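Local coordinates for protein aminotransferase class I and II (Anaerococcus prevotii, PDB 4EMY) that probably acts as a pyridoxal-phosphate-dependent transaminase, working as a homodimer that binds the cofactor pyridoxal 5'-phosphate, at residues A[153-161]-A[189-197]; A[225-233]-A[352-360]. All blocks are in the same frame, centred on the assembly; numbering follows the deposited sequence.

Both contacts reach the same cofactor atom: Asn190, in the loop of contact 1, and Tyr227, in contact 2, each hydrogen-bond to O3 of PLP. They lie about 12 Å apart, centre to centre, and the two are joined directly between segments 189-197 and 352-360. Gly193 O probably accepts from two successive backbone groups, Phe354 N at 2.8 Å and Gly355 N at 3.1 Å. Nearer the cofactor, Asn190 OD1 packs at 3.3 Å from Phe358 CE1. Segment 189-197 therefore lies between the aromatic residues of 153-161 and segment 352-360, with its Gly355 and Gly356, while Tyr75 of the second subunit also hydrogen-bonds to PLP.

Contact 1 (A[153-161]-A[189-197]); sequences EFFTDDFAF and NNPTGYSLS. With PLP (pyridoxal-5'-phosphate), chain E.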
# COMPACT_ATOMS: atom_id res chain seq x y z
N GLU A 153 25.46 -17.83 -5.01
CA GLU A 153 26.59 -17.19 -4.33
C GLU A 153 26.97 -15.87 -4.99
O GLU A 153 27.56 -15.85 -6.07
CB GLU A 153 27.81 -18.12 -4.30
CG GLU A 153 27.65 -19.35 -3.42
CD GLU A 153 28.56 -20.50 -3.84
OE1 GLU A 153 28.04 -21.48 -4.42
OE2 GLU A 153 29.78 -20.42 -3.61
N PHE A 154 26.61 -14.77 -4.33
CA PHE A 154 26.86 -13.39 -4.79
C PHE A 154 28.29 -13.16 -5.29
O PHE A 154 28.49 -12.75 -6.43
CB PHE A 154 26.59 -12.41 -3.63
CG PHE A 154 26.13 -11.04 -4.06
CD1 PHE A 154 25.44 -10.24 -3.17
CD2 PHE A 154 26.37 -10.56 -5.34
CE1 PHE A 154 25.01 -8.97 -3.53
CE2 PHE A 154 25.93 -9.30 -5.71
CZ PHE A 154 25.25 -8.51 -4.81
N PHE A 155 29.27 -13.43 -4.43
CA PHE A 155 30.65 -12.99 -4.65
C PHE A 155 31.61 -14.12 -4.99
O PHE A 155 31.34 -15.29 -4.75
CB PHE A 155 31.17 -12.25 -3.42
CG PHE A 155 30.31 -11.11 -2.96
CD1 PHE A 155 30.26 -9.92 -3.68
CD2 PHE A 155 29.56 -11.21 -1.80
CE1 PHE A 155 29.47 -8.86 -3.26
CE2 PHE A 155 28.77 -10.16 -1.37
CZ PHE A 155 28.73 -8.98 -2.10
N THR A 156 32.75 -13.74 -5.56
CA THR A 156 33.87 -14.65 -5.72
C THR A 156 34.76 -14.46 -4.50
O THR A 156 34.48 -13.60 -3.67
CB THR A 156 34.68 -14.35 -7.00
OG1 THR A 156 35.15 -12.99 -6.97
CG2 THR A 156 33.81 -14.56 -8.24
N ASP A 157 35.81 -15.26 -4.39
CA ASP A 157 36.74 -15.13 -3.27
C ASP A 157 37.44 -13.76 -3.23
O ASP A 157 37.93 -13.34 -2.18
CB ASP A 157 37.75 -16.29 -3.27
CG ASP A 157 37.12 -17.61 -2.83
OD1 ASP A 157 35.95 -17.60 -2.38
OD2 ASP A 157 37.80 -18.66 -2.94
N ASP A 158 37.45 -13.08 -4.37
CA ASP A 158 38.00 -11.72 -4.48
C ASP A 158 36.93 -10.63 -4.31
O ASP A 158 37.22 -9.43 -4.40
CB ASP A 158 38.74 -11.55 -5.81
CG ASP A 158 40.12 -12.18 -5.79
OD1 ASP A 158 40.59 -12.56 -4.69
OD2 ASP A 158 40.75 -12.29 -6.87
N PHE A 159 35.69 -11.05 -4.04
CA PHE A 159 34.54 -10.17 -3.84
C PHE A 159 34.21 -9.31 -5.06
O PHE A 159 34.07 -8.09 -4.98
CB PHE A 159 34.68 -9.33 -2.56
CG PHE A 159 34.54 -10.13 -1.30
CD1 PHE A 159 33.30 -10.59 -0.88
CD2 PHE A 159 35.65 -10.42 -0.52
CE1 PHE A 159 33.16 -11.33 0.28
CE2 PHE A 159 35.53 -11.17 0.65
CZ PHE A 159 34.28 -11.62 1.05
N ALA A 160 34.10 -9.99 -6.20
CA ALA A 160 33.47 -9.43 -7.40
C ALA A 160 32.22 -10.26 -7.67
O ALA A 160 32.05 -11.34 -7.11
CB ALA A 160 34.43 -9.48 -8.58
N PHE A 161 31.34 -9.75 -8.52
CA PHE A 161 30.12 -10.47 -8.87
C PHE A 161 30.46 -11.85 -9.40
O PHE A 161 31.29 -11.98 -10.30
CB PHE A 161 29.28 -9.70 -9.88
CG PHE A 161 27.88 -10.22 -10.01
CD1 PHE A 161 27.00 -10.15 -8.94
CD2 PHE A 161 27.45 -10.77 -11.21
CE1 PHE A 161 25.71 -10.64 -9.06
CE2 PHE A 161 26.15 -11.25 -11.33
CZ PHE A 161 25.29 -11.19 -10.26
N ASN A 189 23.85 -2.26 -2.72
CA ASN A 189 23.23 -3.47 -2.18
C ASN A 189 23.11 -3.50 -0.66
O ASN A 189 24.10 -3.43 0.05
CB ASN A 189 24.03 -4.71 -2.62
CG ASN A 189 23.48 -6.01 -2.07
OD1 ASN A 189 23.97 -6.53 -1.07
ND2 ASN A 189 22.45 -6.53 -2.72
N ASN A 190 21.89 -3.60 -0.18
CA ASN A 190 21.63 -3.93 1.21
C ASN A 190 21.60 -5.47 1.31
O ASN A 190 20.76 -6.11 0.65
CB ASN A 190 20.30 -3.28 1.62
CG ASN A 190 19.74 -3.83 2.92
OD1 ASN A 190 20.47 -4.14 3.85
ND2 ASN A 190 18.43 -3.93 2.98
N PRO A 191 22.48 -6.08 2.13
CA PRO A 191 23.38 -5.59 3.18
C PRO A 191 24.82 -5.17 2.81
O PRO A 191 25.43 -4.37 3.53
CB PRO A 191 23.46 -6.79 4.13
CG PRO A 191 23.23 -7.98 3.28
CD PRO A 191 22.53 -7.55 2.02
N THR A 192 25.35 -5.71 1.71
CA THR A 192 26.79 -5.69 1.45
C THR A 192 27.42 -4.33 1.18
O THR A 192 28.54 -4.07 1.62
CB THR A 192 27.15 -6.63 0.29
OG1 THR A 192 26.61 -6.10 -0.93
CG2 THR A 192 26.58 -8.00 0.54
N GLY A 193 26.70 -3.47 0.46
CA GLY A 193 27.22 -2.17 0.04
C GLY A 193 27.88 -2.26 -1.32
O GLY A 193 28.47 -1.29 -1.81
N TYR A 194 27.78 -3.43 -1.94
CA TYR A 194 28.40 -3.70 -3.23
C TYR A 194 27.60 -3.13 -4.39
O TYR A 194 26.37 -3.07 -4.33
CB TYR A 194 28.57 -5.20 -3.43
CG TYR A 194 29.37 -5.56 -4.66
CD1 TYR A 194 30.74 -5.33 -4.70
CD2 TYR A 194 28.76 -6.13 -5.77
CE1 TYR A 194 31.48 -5.65 -5.82
CE2 TYR A 194 29.50 -6.46 -6.90
CZ TYR A 194 30.86 -6.22 -6.92
OH TYR A 194 31.62 -6.53 -8.03
N SER A 195 28.29 -2.73 -5.45
CA SER A 195 27.65 -2.41 -6.72
C SER A 195 28.30 -3.23 -7.83
O SER A 195 29.53 -3.28 -7.93
CB SER A 195 27.79 -0.92 -7.04
OG SER A 195 27.26 -0.10 -6.00
N LEU A 196 27.48 -3.91 -8.64
CA LEU A 196 27.98 -4.54 -9.86
C LEU A 196 28.59 -3.46 -10.75
O LEU A 196 28.01 -2.38 -10.89
CB LEU A 196 26.84 -5.23 -10.62
CG LEU A 196 26.45 -6.66 -10.25
CD1 LEU A 196 25.69 -6.72 -8.94
CD2 LEU A 196 25.62 -7.27 -11.37
N SER A 197 29.75 -3.75 -11.33
CA SER A 197 30.37 -2.79 -12.24
C SER A 197 29.63 -2.75 -13.57
O SER A 197 28.75 -3.59 -13.82
CB SER A 197 31.84 -3.14 -12.45
OG SER A 197 31.97 -4.31 -13.22
N1 PLP E . 14.79 -2.31 -1.25
C2 PLP E . 15.91 -2.48 -0.45
C2A PLP E . 17.09 -3.25 -0.96
C3 PLP E . 15.96 -1.92 0.82
O3 PLP E . 17.06 -2.08 1.60
C4 PLP E . 14.89 -1.21 1.33
C4A PLP E . 14.67 -1.29 2.81
O4A PLP E . 15.06 -0.39 3.56
C5 PLP E . 13.76 -1.04 0.51
C6 PLP E . 13.71 -1.60 -0.77
C5A PLP E . 12.58 -0.26 1.07
O4P PLP E . 11.91 0.51 0.09
P PLP E . 10.60 1.29 0.57
O1P PLP E . 9.46 0.31 0.46
O2P PLP E . 10.43 2.50 -0.32
O3P PLP E . 10.72 1.73 2.00
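The cofactor-binding loop around the Asn-Pro-Thr-Gly sequence of this aminotransferase family (Asn190 to Gly193, cis peptide before Pro191) packs through Thr192 and the flanking Asn189, Tyr194 and Leu196 against Phe154, Phe155 and Phe161. Phe154 turns its ring edge to the Asn189 amide, Phe154 CE1 lying 3.6 Å from Asn189 OD1 and the planes 81° apart. Asn189 OD1 accepts from Thr192 OG1 at 2.7 Å and from Thr192 N, which approach from opposite faces of the amide plane, the latter bond making an Asx motif. A leucine in place of Asn189 would probably leave Thr192 OG1 and N without their common acceptor and free the turn that holds Asn190. Asn190 itself donates from ND2 to PLP O3 at 2.7 Å. On the side away from the cofactor, the edge of Phe155 meets the face of Tyr194, a T-shaped pair with centroids 5.3 Å apart. With CG trans to the backbone N (chi1 -172°), Tyr194 extends toward Ala160; its OH hydrogen-bonds to Glu200 and takes only a weak bond from Phe161 N. Leu196 CD2 sits over the Phe161 ring centre at 3.8 Å. The two loops follow strands 148-152 and 179-184; helix 198-211 borders them through Glu200, Trp201 and Val204.

Contact 2 (A[225-233]-A[352-360]); sequences VAYLEFAGD and PYFGGFFTF. With PLP (pyridoxal-5'-phosphate), chain E.
Tyr227, Phe230 and Phe357 form a buried aromatic cluster beside the cofactor. Phe357 points its edge at the face of Phe230, CE1 standing over the ring centre 4.0 Å above its plane, with the two planes at 72°. On Phe357's own face lies Tyr227 CE1, 3.6 Å from CG of Phe357; these rings meet obliquely, at 55°. Tyr227 has CG trans to its carbonyl carbon (chi1 -55°), a setting that lays the ring across Phe357 and carries its hydroxyl to the PLP. The backbones are joined here by Gly356 N donating to Phe230 O at 2.9 Å. Tyr353 OH donates to Gly356 O, tying Tyr353 to that carbonyl within segment 352-360. A side chain at Gly355 would point at Ala231, so the close approach of the two backbones is consistent with glycine here. Toward solvent the contact thins: the exposed Phe354 has its ring leading away from 225-233 to meet Tyr194. In the interior, Tyr227 OH and PLP O3 share a 2.6 Å hydrogen bond, with O3 near the plane of the tyrosine ring. Within this apolar setting Tyr227 adds a second hydrogen bond to O3 beside that of Asn190, which would be expected to tune the electron distribution of the cofactor ring, as in related aminotransferases.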
# COMPACT_ATOMS: atom_id res chain seq x y z
N VAL A 225 16.67 -0.38 -7.17
CA VAL A 225 17.55 0.78 -7.19
C VAL A 225 17.17 1.82 -6.14
O VAL A 225 17.21 3.03 -6.39
CB VAL A 225 17.65 1.39 -8.61
CG1 VAL A 225 18.20 0.36 -9.58
CG2 VAL A 225 16.30 1.89 -9.08
N ALA A 226 16.79 1.34 -4.95
CA ALA A 226 16.44 2.23 -3.85
C ALA A 226 17.60 3.14 -3.41
O ALA A 226 17.39 4.32 -3.14
CB ALA A 226 15.93 1.41 -2.67
N TYR A 227 18.81 2.60 -3.36
CA TYR A 227 19.98 3.35 -2.90
C TYR A 227 20.78 3.93 -4.06
O TYR A 227 21.98 4.19 -3.93
CB TYR A 227 20.87 2.48 -2.02
CG TYR A 227 20.16 1.85 -0.84
CD1 TYR A 227 19.95 2.57 0.34
CD2 TYR A 227 19.71 0.54 -0.91
CE1 TYR A 227 19.30 1.99 1.42
CE2 TYR A 227 19.06 -0.04 0.17
CZ TYR A 227 18.85 0.68 1.32
OH TYR A 227 18.20 0.08 2.37
N LEU A 228 20.11 4.14 -5.19
CA LEU A 228 20.74 4.68 -6.40
C LEU A 228 21.51 5.97 -6.14
O LEU A 228 22.68 6.08 -6.51
CB LEU A 228 19.67 4.92 -7.47
CG LEU A 228 20.14 5.39 -8.85
CD1 LEU A 228 20.65 4.21 -9.68
CD2 LEU A 228 18.99 6.09 -9.54
N GLU A 229 20.87 6.94 -5.50
CA GLU A 229 21.48 8.25 -5.30
C GLU A 229 22.64 8.23 -4.30
O GLU A 229 23.35 9.23 -4.14
CB GLU A 229 20.42 9.27 -4.88
CG GLU A 229 19.29 9.42 -5.88
CD GLU A 229 19.62 10.39 -7.01
OE1 GLU A 229 18.83 11.34 -7.22
OE2 GLU A 229 20.65 10.20 -7.70
N PHE A 230 22.84 7.09 -3.63
CA PHE A 230 23.87 6.98 -2.60
C PHE A 230 24.92 5.97 -3.02
O PHE A 230 25.49 5.26 -2.19
CB PHE A 230 23.24 6.59 -1.26
CG PHE A 230 22.23 7.58 -0.77
CD1 PHE A 230 22.62 8.73 -0.09
CD2 PHE A 230 20.87 7.37 -0.99
CE1 PHE A 230 21.68 9.64 0.36
CE2 PHE A 230 19.92 8.28 -0.55
CZ PHE A 230 20.33 9.42 0.13
N ALA A 231 25.19 5.92 -4.33
CA ALA A 231 26.15 4.97 -4.88
C ALA A 231 27.03 5.58 -5.96
O ALA A 231 27.44 4.90 -6.91
CB ALA A 231 25.42 3.73 -5.40
N GLY A 232 27.33 6.87 -5.81
CA GLY A 232 28.15 7.61 -6.76
C GLY A 232 27.73 9.06 -6.83
O GLY A 232 26.85 9.49 -6.09
N ASP A 233 28.35 9.81 -7.74
CA ASP A 233 28.15 11.26 -7.85
C ASP A 233 26.86 11.67 -8.56
O ASP A 233 26.69 12.82 -8.96
CB ASP A 233 29.37 11.92 -8.51
CG ASP A 233 29.49 11.61 -10.00
OD1 ASP A 233 29.96 12.49 -10.76
OD2 ASP A 233 29.12 10.49 -10.43
N PRO A 352 33.91 -5.00 -0.38
CA PRO A 352 34.19 -3.68 -0.93
C PRO A 352 32.93 -2.85 -1.05
O PRO A 352 31.94 -3.30 -1.63
CB PRO A 352 34.78 -3.99 -2.32
CG PRO A 352 34.68 -5.46 -2.50
CD PRO A 352 34.56 -6.07 -1.15
N TYR A 353 32.97 -1.65 -0.46
CA TYR A 353 31.84 -0.72 -0.47
C TYR A 353 31.84 0.16 -1.72
O TYR A 353 32.84 0.80 -2.05
CB TYR A 353 31.86 0.16 0.79
CG TYR A 353 30.77 1.21 0.85
CD1 TYR A 353 30.99 2.50 0.35
CD2 TYR A 353 29.51 0.93 1.39
CE1 TYR A 353 30.00 3.47 0.39
CE2 TYR A 353 28.52 1.89 1.45
CZ TYR A 353 28.77 3.16 0.95
OH TYR A 353 27.77 4.13 0.99
N PHE A 354 30.71 0.18 -2.42
CA PHE A 354 30.56 1.03 -3.60
C PHE A 354 29.47 2.08 -3.42
O PHE A 354 29.58 3.18 -3.95
CB PHE A 354 30.34 0.19 -4.85
CG PHE A 354 31.58 -0.51 -5.34
CD1 PHE A 354 32.42 0.11 -6.26
CD2 PHE A 354 31.92 -1.77 -4.87
CE1 PHE A 354 33.57 -0.52 -6.71
CE2 PHE A 354 33.07 -2.41 -5.31
CZ PHE A 354 33.89 -1.78 -6.23
N GLY A 355 28.43 1.72 -2.67
CA GLY A 355 27.35 2.63 -2.29
C GLY A 355 26.41 1.99 -1.29
O GLY A 355 26.53 0.80 -1.00
N GLY A 356 25.46 2.76 -0.76
CA GLY A 356 24.45 2.20 0.13
C GLY A 356 24.46 2.73 1.55
O GLY A 356 25.20 3.67 1.87
N PHE A 357 23.63 2.12 2.39
CA PHE A 357 23.45 2.55 3.78
C PHE A 357 24.25 1.70 4.76
O PHE A 357 24.32 2.02 5.95
CB PHE A 357 21.96 2.49 4.17
CG PHE A 357 21.20 3.76 3.92
CD1 PHE A 357 21.59 4.66 2.93
CD2 PHE A 357 20.06 4.05 4.66
CE1 PHE A 357 20.88 5.83 2.71
CE2 PHE A 357 19.34 5.22 4.44
CZ PHE A 357 19.75 6.10 3.45
N PHE A 358 24.84 0.63 4.25
CA PHE A 358 25.46 -0.37 5.10
C PHE A 358 26.81 -0.79 4.55
O PHE A 358 26.98 -0.87 3.34
CB PHE A 358 24.58 -1.62 5.21
CG PHE A 358 23.12 -1.32 5.44
CD1 PHE A 358 22.24 -1.23 4.36
CD2 PHE A 358 22.63 -1.16 6.72
CE1 PHE A 358 20.89 -0.98 4.56
CE2 PHE A 358 21.28 -0.90 6.93
CZ PHE A 358 20.41 -0.81 5.85
N THR A 359 27.75 -1.04 5.46
CA THR A 359 29.00 -1.72 5.15
C THR A 359 28.92 -3.11 5.77
O THR A 359 28.23 -3.29 6.78
CB THR A 359 30.22 -1.00 5.76
OG1 THR A 359 30.01 -0.83 7.17
CG2 THR A 359 30.44 0.35 5.11
N PHE A 360 29.61 -4.08 5.20
CA PHE A 360 29.44 -5.46 5.65
C PHE A 360 30.73 -6.16 5.99
O PHE A 360 31.67 -6.21 5.19
CB PHE A 360 28.66 -6.26 4.60
CG PHE A 360 28.01 -7.50 5.15
CD1 PHE A 360 28.65 -8.73 5.08
CD2 PHE A 360 26.74 -7.44 5.72
CE1 PHE A 360 28.04 -9.88 5.56
CE2 PHE A 360 26.13 -8.58 6.21
CZ PHE A 360 26.78 -9.80 6.13
N1 PLP E . 14.79 -2.31 -1.25
C2 PLP E . 15.91 -2.48 -0.45
C2A PLP E . 17.09 -3.25 -0.96
C3 PLP E . 15.96 -1.92 0.82
O3 PLP E . 17.06 -2.08 1.60
C4 PLP E . 14.89 -1.21 1.33
C4A PLP E . 14.67 -1.29 2.81
O4A PLP E . 15.06 -0.39 3.56
C5 PLP E . 13.76 -1.04 0.51
C6 PLP E . 13.71 -1.60 -0.77
C5A PLP E . 12.58 -0.26 1.07
O4P PLP E . 11.91 0.51 0.09
P PLP E . 10.60 1.29 0.57
O1P PLP E . 9.46 0.31 0.46
O2P PLP E . 10.43 2.50 -0.32
O3P PLP E . 10.72 1.73 2.00